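Hypothetical protein TTHA1785 (Thermus thermophilus, PDB 2EPG) probably joins RNA ends carrying a 2',3'-cyclic or 3'-phosphate to 5'-hydroxyl ends, using GTP and manganese, as a ligase of the RtcB family. Local coordinates at residues Phe37-Ile42 with Val463-Glu468; Met73-Trp78 with Ser408-Gly413. All blocks are in the same frame, centred on the assembly; numbering follows the deposited sequence.

Contact 1: residues Phe37-Ile42 with Val463-Glu468; sequences FASKEI and VVEAVE
Ala466 presents its single methyl to the bend that leads from strand 34-37 into helix 40-48, where Ala38 and Ser39 of the bend and Ile42 of the first helical turn gather round it. Its CB lies 3.7 Å from Ser39 OG and 4.0 Å from Ile42 CD1, the far end of the isoleucine chain, while the backbone of Ala38 approaches from a third direction, its carbonyl C 4.2 Å from Ala466 CB. The small side chain lets the two backbones come close: the CA atoms of Ala38 and Ala466 are 5.6 Å apart.

A polar contact lies beside this packing. Ser39 OG donates a weak hydrogen bond to Glu465 OE1, the two oxygens being 3.4 Å apart. The glutamate reaches the serine from the neighbouring position on the helix, with CG anti to the backbone N (chi1 -179°) and the chain extended beyond it, which carries the carboxylate off the helix and over to the hydroxyl. In Ile42, CG1 lies beside the residue's own N, and CD1 is stretched out beyond it (chi2 175°) to the alanine.

Further out, the bend is anchored by backbone hydrogen bonds of Phe37 with Ala72 and of Ala38 with Tyr20. Pro74 also packs on Ala466, and Ile42 touches Arg414. Elsewhere on helix 462-470, Val464 and Val467 seat it against strand 391-395, while Ala466 faces the N-terminal part of the chain.

Chemically, the contact rests mainly on van der Waals packing of backbone, a hydroxyl and one isoleucine methyl around the methyl of Ala466. The Ser39-Glu465 bond lies at its margin, where the glutamate is partly exposed, and being long it probably adds only modestly to the hold between the bend and the helix.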
ATOM      1  N   PHE A  37      -6.076 -16.326   4.965  1.00 33.79           N
ATOM      2  CA  PHE A  37      -5.000 -17.135   4.422  1.00 34.71           C
ATOM      3  C   PHE A  37      -3.881 -17.250   5.450  1.00 36.28           C
ATOM      4  O   PHE A  37      -3.484 -16.258   6.062  1.00 35.80           O
ATOM      5  CB  PHE A  37      -4.484 -16.512   3.113  1.00 32.77           C
ATOM      6  CG  PHE A  37      -5.573 -16.209   2.112  1.00 30.27           C
ATOM      7  CD1 PHE A  37      -6.201 -14.966   2.095  1.00 30.08           C
ATOM      8  CD2 PHE A  37      -6.003 -17.180   1.218  1.00 29.88           C
ATOM      9  CE1 PHE A  37      -7.241 -14.699   1.204  1.00 28.41           C
ATOM     10  CE2 PHE A  37      -7.043 -16.930   0.323  1.00 30.45           C
ATOM     11  CZ  PHE A  37      -7.666 -15.687   0.314  1.00 28.28           C
ATOM     12  N   ALA A  38      -3.372 -18.461   5.655  1.00 39.20           N
ATOM     13  CA  ALA A  38      -2.307 -18.637   6.632  1.00 42.41           C
ATOM     14  C   ALA A  38      -1.546 -19.948   6.499  1.00 44.53           C
ATOM     15  O   ALA A  38      -1.938 -20.840   5.755  1.00 44.13           O
ATOM     16  CB  ALA A  38      -2.878 -18.516   8.031  1.00 44.10           C
ATOM     17  N   SER A  39      -0.445 -20.043   7.237  1.00 48.66           N
ATOM     18  CA  SER A  39       0.416 -21.229   7.234  1.00 51.00           C
ATOM     19  C   SER A  39       0.081 -22.082   8.434  1.00 51.99           C
ATOM     20  O   SER A  39      -0.630 -21.640   9.339  1.00 50.13           O
ATOM     21  CB  SER A  39       1.895 -20.831   7.355  1.00 49.94           C
ATOM     22  OG  SER A  39       2.422 -20.293   6.152  1.00 57.84           O
ATOM     23  N   LYS A  40       0.601 -23.308   8.447  1.00 54.83           N
ATOM     24  CA  LYS A  40       0.386 -24.177   9.592  1.00 56.73           C
ATOM     25  C   LYS A  40       1.119 -23.485  10.726  1.00 56.21           C
ATOM     26  O   LYS A  40       0.707 -23.543  11.882  1.00 55.96           O
ATOM     27  CB  LYS A  40       0.975 -25.571   9.348  1.00 59.26           C
ATOM     28  CG  LYS A  40       0.066 -26.461   8.511  1.00 62.88           C
ATOM     29  CD  LYS A  40      -1.333 -26.494   9.131  1.00 64.19           C
ATOM     30  CE  LYS A  40      -2.344 -27.208   8.255  1.00 64.79           C
ATOM     31  NZ  LYS A  40      -3.725 -26.972   8.765  1.00 64.61           N
ATOM     32  N   GLU A  41       2.199 -22.802  10.364  1.00 56.29           N
ATOM     33  CA  GLU A  41       3.016 -22.077  11.319  1.00 57.13           C
ATOM     34  C   GLU A  41       2.379 -20.758  11.739  1.00 55.76           C
ATOM     35  O   GLU A  41       2.441 -20.375  12.905  1.00 55.15           O
ATOM     36  CB  GLU A  41       4.401 -21.825  10.727  1.00 60.25           C
ATOM     37  CG  GLU A  41       5.169 -23.101  10.411  1.00 64.84           C
ATOM     38  CD  GLU A  41       5.175 -24.095  11.575  1.00 67.55           C
ATOM     39  OE1 GLU A  41       4.162 -24.806  11.766  1.00 68.41           O
ATOM     40  OE2 GLU A  41       6.191 -24.160  12.306  1.00 70.04           O
ATOM     41  N   ILE A  42       1.766 -20.061  10.788  1.00 55.41           N
ATOM     42  CA  ILE A  42       1.116 -18.793  11.094  1.00 53.93           C
ATOM     43  C   ILE A  42      -0.072 -19.020  12.028  1.00 53.56           C
ATOM     44  O   ILE A  42      -0.313 -18.230  12.939  1.00 52.81           O
ATOM     45  CB  ILE A  42       0.639 -18.082   9.804  1.00 54.04           C
ATOM     46  CG1 ILE A  42       1.860 -17.658   8.978  1.00 54.05           C
ATOM     47  CG2 ILE A  42      -0.223 -16.877  10.150  1.00 51.82           C
ATOM     48  CD1 ILE A  42       1.532 -17.060   7.638  1.00 53.98           C
ATOM     49  N   VAL A 463       4.914 -15.060   5.343  1.00 37.10           N
ATOM     50  CA  VAL A 463       3.802 -14.354   4.729  1.00 36.92           C
ATOM     51  C   VAL A 463       3.801 -14.608   3.220  1.00 35.07           C
ATOM     52  O   VAL A 463       2.806 -15.087   2.673  1.00 34.81           O
ATOM     53  CB  VAL A 463       3.887 -12.845   5.013  1.00 38.00           C
ATOM     54  CG1 VAL A 463       2.722 -12.118   4.340  1.00 38.29           C
ATOM     55  CG2 VAL A 463       3.853 -12.613   6.537  1.00 37.84           C
ATOM     56  N   VAL A 464       4.919 -14.312   2.557  1.00 32.17           N
ATOM     57  CA  VAL A 464       5.028 -14.532   1.116  1.00 31.85           C
ATOM     58  C   VAL A 464       4.790 -16.005   0.778  1.00 31.79           C
ATOM     59  O   VAL A 464       4.202 -16.329  -0.252  1.00 30.29           O
ATOM     60  CB  VAL A 464       6.417 -14.109   0.579  1.00 33.03           C
ATOM     61  CG1 VAL A 464       6.556 -14.517  -0.886  1.00 34.45           C
ATOM     62  CG2 VAL A 464       6.587 -12.588   0.705  1.00 32.61           C
ATOM     63  N   GLU A 465       5.253 -16.891   1.657  1.00 32.69           N
ATOM     64  CA  GLU A 465       5.095 -18.333   1.481  1.00 34.12           C
ATOM     65  C   GLU A 465       3.603 -18.689   1.484  1.00 33.12           C
ATOM     66  O   GLU A 465       3.112 -19.451   0.635  1.00 31.29           O
ATOM     67  CB  GLU A 465       5.798 -19.066   2.634  1.00 38.43           C
ATOM     68  CG  GLU A 465       5.748 -20.589   2.573  1.00 43.77           C
ATOM     69  CD  GLU A 465       6.217 -21.254   3.878  1.00 48.29           C
ATOM     70  OE1 GLU A 465       5.389 -21.394   4.813  1.00 48.82           O
ATOM     71  OE2 GLU A 465       7.414 -21.632   3.967  1.00 48.90           O
ATOM     72  N   ALA A 466       2.879 -18.139   2.450  1.00 31.57           N
ATOM     73  CA  ALA A 466       1.447 -18.422   2.547  1.00 32.07           C
ATOM     74  C   ALA A 466       0.731 -17.839   1.338  1.00 30.75           C
ATOM     75  O   ALA A 466      -0.127 -18.485   0.730  1.00 31.09           O
ATOM     76  CB  ALA A 466       0.890 -17.831   3.806  1.00 32.99           C
ATOM     77  N   VAL A 467       1.093 -16.616   0.985  1.00 29.33           N
ATOM     78  CA  VAL A 467       0.473 -15.964  -0.159  1.00 29.77           C
ATOM     79  C   VAL A 467       0.668 -16.770  -1.433  1.00 29.14           C
ATOM     80  O   VAL A 467      -0.293 -17.015  -2.163  1.00 26.62           O
ATOM     81  CB  VAL A 467       1.030 -14.538  -0.348  1.00 31.27           C
ATOM     82  CG1 VAL A 467       0.908 -14.112  -1.792  1.00 31.04           C
ATOM     83  CG2 VAL A 467       0.259 -13.575   0.549  1.00 31.36           C
ATOM     84  N   GLU A 468       1.900 -17.187  -1.711  1.00 28.12           N
ATOM     85  CA  GLU A 468       2.122 -17.960  -2.921  1.00 30.90           C
ATOM     86  C   GLU A 468       1.417 -19.310  -2.805  1.00 30.36           C
ATOM     87  O   GLU A 468       0.821 -19.792  -3.768  1.00 30.50           O
ATOM     88  CB  GLU A 468       3.622 -18.156  -3.200  1.00 34.08           C
ATOM     89  CG  GLU A 468       3.864 -18.928  -4.499  1.00 40.83           C
ATOM     90  CD  GLU A 468       5.292 -18.847  -5.017  1.00 44.23           C
ATOM     91  OE1 GLU A 468       6.220 -19.230  -4.264  1.00 43.56           O
ATOM     92  OE2 GLU A 468       5.471 -18.403  -6.184  1.00 43.19           O
TER

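Contact 2: residues Met73-Trp78 with Ser408-Gly413; sequences MPDIHW and SCHGAG
Met73, a selenomethionine in the model, lies against the peptide that joins Ser408 to Cys409: its CG and its SE each lie about 3.6 Å from Ser408 O. Bends at chi2 and chi3 fold the chain over this carbonyl, and Met73 CB also meets Cys409 CB at 4.5 Å. Met73 then opens a type I beta turn, closed by the bond from Ile76 N to Met73 O, and the turn carries Asp75 to the second segment.

The carboxylate of Asp75 faces the loop that holds His410, predicted to be the histidine guanylylated during ligation. With chi1 at 56°, CG stands between the backbone N and the carbonyl carbon, and OD1 receives a weak, bent hydrogen bond from Gly411 N (3.2 Å, 133° at the hydrogen). The same oxygen comes obliquely to the CD2-NE2 part of the His410 ring, nearer to CD2 at 3.2 Å, with carboxylate and ring planes 51° apart. ND1 of His410 is hydrogen-bonded to ND1 of His339, a predicted manganese and GMP ligand.

Helix 462-470 covers both segments, Val463 touching Asp75 and Val467 touching Ser408 and Cys409. Met73 ends strand 70-73, hydrogen-bonded to Gly85, while Ser408 pairs through its backbone with Thr360 of the short strand 360-361.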
HETATM    1  N   MSE A  73      -5.284 -11.312   5.227  1.00 31.84           N
HETATM    2  CA  MSE A  73      -4.035 -11.846   4.663  1.00 35.45           C
HETATM    3  C   MSE A  73      -3.191 -12.600   5.703  1.00 35.01           C
HETATM    4  O   MSE A  73      -3.451 -12.505   6.904  1.00 35.17           O
HETATM    5  CB  MSE A  73      -3.208 -10.694   4.070  1.00 36.15           C
HETATM    6  CG  MSE A  73      -3.871 -10.028   2.884  1.00 38.00           C
HETATM    7 SE   MSE A  73      -4.152 -11.330   1.479  1.00 51.86          SE
HETATM    8  CE  MSE A  73      -5.848 -10.786   0.816  1.00 34.89           C
ATOM      9  N   PRO A  74      -2.151 -13.337   5.254  1.00 35.06           N
ATOM     10  CA  PRO A  74      -1.293 -14.097   6.169  1.00 36.47           C
ATOM     11  C   PRO A  74      -0.601 -13.288   7.257  1.00 38.18           C
ATOM     12  O   PRO A  74      -0.234 -13.843   8.284  1.00 39.91           O
ATOM     13  CB  PRO A  74      -0.294 -14.780   5.233  1.00 34.86           C
ATOM     14  CG  PRO A  74      -1.071 -14.978   4.002  1.00 32.94           C
ATOM     15  CD  PRO A  74      -1.778 -13.628   3.862  1.00 34.20           C
ATOM     16  N   ASP A  75      -0.418 -11.989   7.051  1.00 39.75           N
ATOM     17  CA  ASP A  75       0.239 -11.173   8.078  1.00 41.98           C
ATOM     18  C   ASP A  75      -0.743 -10.405   8.938  1.00 41.69           C
ATOM     19  O   ASP A  75      -0.400  -9.361   9.475  1.00 43.15           O
ATOM     20  CB  ASP A  75       1.205 -10.169   7.454  1.00 44.39           C
ATOM     21  CG  ASP A  75       0.536  -9.280   6.422  1.00 46.70           C
ATOM     22  OD1 ASP A  75       1.185  -8.311   5.972  1.00 49.39           O
ATOM     23  OD2 ASP A  75      -0.628  -9.555   6.047  1.00 48.06           O
ATOM     24  N   ILE A  76      -1.959 -10.923   9.067  1.00 42.40           N
ATOM     25  CA  ILE A  76      -2.997 -10.281   9.857  1.00 41.18           C
ATOM     26  C   ILE A  76      -2.625 -10.118  11.320  1.00 43.57           C
ATOM     27  O   ILE A  76      -1.962 -10.985  11.907  1.00 42.64           O
ATOM     28  CB  ILE A  76      -4.296 -11.086   9.792  1.00 40.96           C
ATOM     29  CG1 ILE A  76      -5.349 -10.477  10.722  1.00 41.58           C
ATOM     30  CG2 ILE A  76      -4.031 -12.522  10.194  1.00 42.22           C
ATOM     31  CD1 ILE A  76      -6.647 -11.272  10.755  1.00 42.48           C
ATOM     32  N   HIS A  77      -3.054  -8.993  11.895  1.00 44.51           N
ATOM     33  CA  HIS A  77      -2.835  -8.693  13.311  1.00 46.22           C
ATOM     34  C   HIS A  77      -3.742  -7.582  13.830  1.00 46.11           C
ATOM     35  O   HIS A  77      -4.411  -6.895  13.051  1.00 43.05           O
ATOM     36  CB  HIS A  77      -1.366  -8.346  13.598  1.00 48.06           C
ATOM     37  CG  HIS A  77      -0.801  -7.283  12.714  1.00 50.22           C
ATOM     38  ND1 HIS A  77      -0.218  -6.137  13.213  1.00 52.27           N
ATOM     39  CD2 HIS A  77      -0.672  -7.217  11.367  1.00 51.16           C
ATOM     40  CE1 HIS A  77       0.249  -5.412  12.211  1.00 54.02           C
ATOM     41  NE2 HIS A  77      -0.014  -6.046  11.080  1.00 53.53           N
ATOM     42  N   TRP A  78      -3.755  -7.425  15.154  1.00 46.79           N
ATOM     43  CA  TRP A  78      -4.584  -6.430  15.828  1.00 47.77           C
ATOM     44  C   TRP A  78      -4.505  -5.043  15.191  1.00 46.06           C
ATOM     45  O   TRP A  78      -3.424  -4.537  14.897  1.00 45.65           O
ATOM     46  CB  TRP A  78      -4.198  -6.327  17.313  1.00 52.28           C
ATOM     47  CG  TRP A  78      -5.220  -5.582  18.119  1.00 57.48           C
ATOM     48  CD1 TRP A  78      -6.306  -6.117  18.765  1.00 59.32           C
ATOM     49  CD2 TRP A  78      -5.343  -4.158  18.244  1.00 59.97           C
ATOM     50  NE1 TRP A  78      -7.099  -5.112  19.273  1.00 61.41           N
ATOM     51  CE2 TRP A  78      -6.534  -3.900  18.967  1.00 61.60           C
ATOM     52  CE3 TRP A  78      -4.568  -3.071  17.806  1.00 61.93           C
ATOM     53  CZ2 TRP A  78      -6.969  -2.595  19.265  1.00 63.21           C
ATOM     54  CZ3 TRP A  78      -5.001  -1.771  18.099  1.00 63.73           C
ATOM     55  CH2 TRP A  78      -6.196  -1.549  18.823  1.00 64.05           C
ATOM     56  N   SER A 408      -3.808  -9.050  -2.420  1.00 24.39           N
ATOM     57  CA  SER A 408      -2.701  -9.836  -1.942  1.00 25.26           C
ATOM     58  C   SER A 408      -2.124  -9.236  -0.661  1.00 26.68           C
ATOM     59  O   SER A 408      -2.735  -8.364  -0.045  1.00 27.56           O
ATOM     60  CB  SER A 408      -1.629  -9.973  -3.025  1.00 23.32           C
ATOM     61  OG  SER A 408      -0.755 -11.038  -2.696  1.00 26.23           O
ATOM     62  N   CYS A 409      -0.947  -9.688  -0.253  1.00 27.65           N
ATOM     63  CA  CYS A 409      -0.373  -9.197   0.994  1.00 30.65           C
ATOM     64  C   CYS A 409       0.434  -7.926   0.794  1.00 31.67           C
ATOM     65  O   CYS A 409       0.725  -7.523  -0.336  1.00 31.68           O
ATOM     66  CB  CYS A 409       0.525 -10.266   1.616  1.00 30.45           C
ATOM     67  SG  CYS A 409       2.095 -10.456   0.724  1.00 34.80           S
ATOM     68  N   HIS A 410       0.804  -7.295   1.896  1.00 33.78           N
ATOM     69  CA  HIS A 410       1.598  -6.083   1.795  1.00 40.10           C
ATOM     70  C   HIS A 410       2.914  -6.212   2.558  1.00 41.28           C
ATOM     71  O   HIS A 410       3.887  -5.557   2.227  1.00 42.75           O
ATOM     72  CB  HIS A 410       0.808  -4.894   2.333  1.00 41.97           C
ATOM     73  CG  HIS A 410       1.013  -4.646   3.790  1.00 44.60           C
ATOM     74  ND1 HIS A 410       1.672  -3.533   4.266  1.00 47.11           N
ATOM     75  CD2 HIS A 410       0.649  -5.366   4.880  1.00 47.05           C
ATOM     76  CE1 HIS A 410       1.702  -3.576   5.588  1.00 47.96           C
ATOM     77  NE2 HIS A 410       1.089  -4.677   5.986  1.00 48.38           N
ATOM     78  N   GLY A 411       2.942  -7.051   3.585  1.00 44.17           N
ATOM     79  CA  GLY A 411       4.161  -7.201   4.363  1.00 48.55           C
ATOM     80  C   GLY A 411       4.826  -8.557   4.251  1.00 51.29           C
ATOM     81  O   GLY A 411       4.201  -9.535   3.841  1.00 51.19           O
ATOM     82  N   ALA A 412       6.101  -8.616   4.627  1.00 54.95           N
ATOM     83  CA  ALA A 412       6.872  -9.856   4.566  1.00 58.69           C
ATOM     84  C   ALA A 412       7.141 -10.463   5.946  1.00 61.59           C
ATOM     85  O   ALA A 412       7.398 -11.663   6.068  1.00 61.62           O
ATOM     86  CB  ALA A 412       8.200  -9.606   3.841  1.00 57.60           C
ATOM     87  N   GLY A 413       7.074  -9.639   6.986  1.00 64.78           N
ATOM     88  CA  GLY A 413       7.341 -10.140   8.322  1.00 68.50           C
ATOM     89  C   GLY A 413       6.224  -9.963   9.329  1.00 71.64           C
ATOM     90  O   GLY A 413       5.045 -10.053   8.984  1.00 71.32           O
TER

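In the fold
From the N terminus, the chain leaves strand 34-37 through the bend of contact 1, passes helices 40-48 and 52-60, and enters strand 70-73, whose end begins contact 2. Some 330 residues later it returns at 408-413 to close that loop, and helix 462-470 then closes the longer one of contact 1. The inner loop therefore lies wholly within the outer one. The centres are 9 Å apart and the two touch directly, Phe37 O of contact 1 lying 3.4 Å from Pro74 CG of contact 2. Together they tie the parallel strands 34-37 and 70-73 to the last helix, 462-470, and the predicted GMP-binding loop.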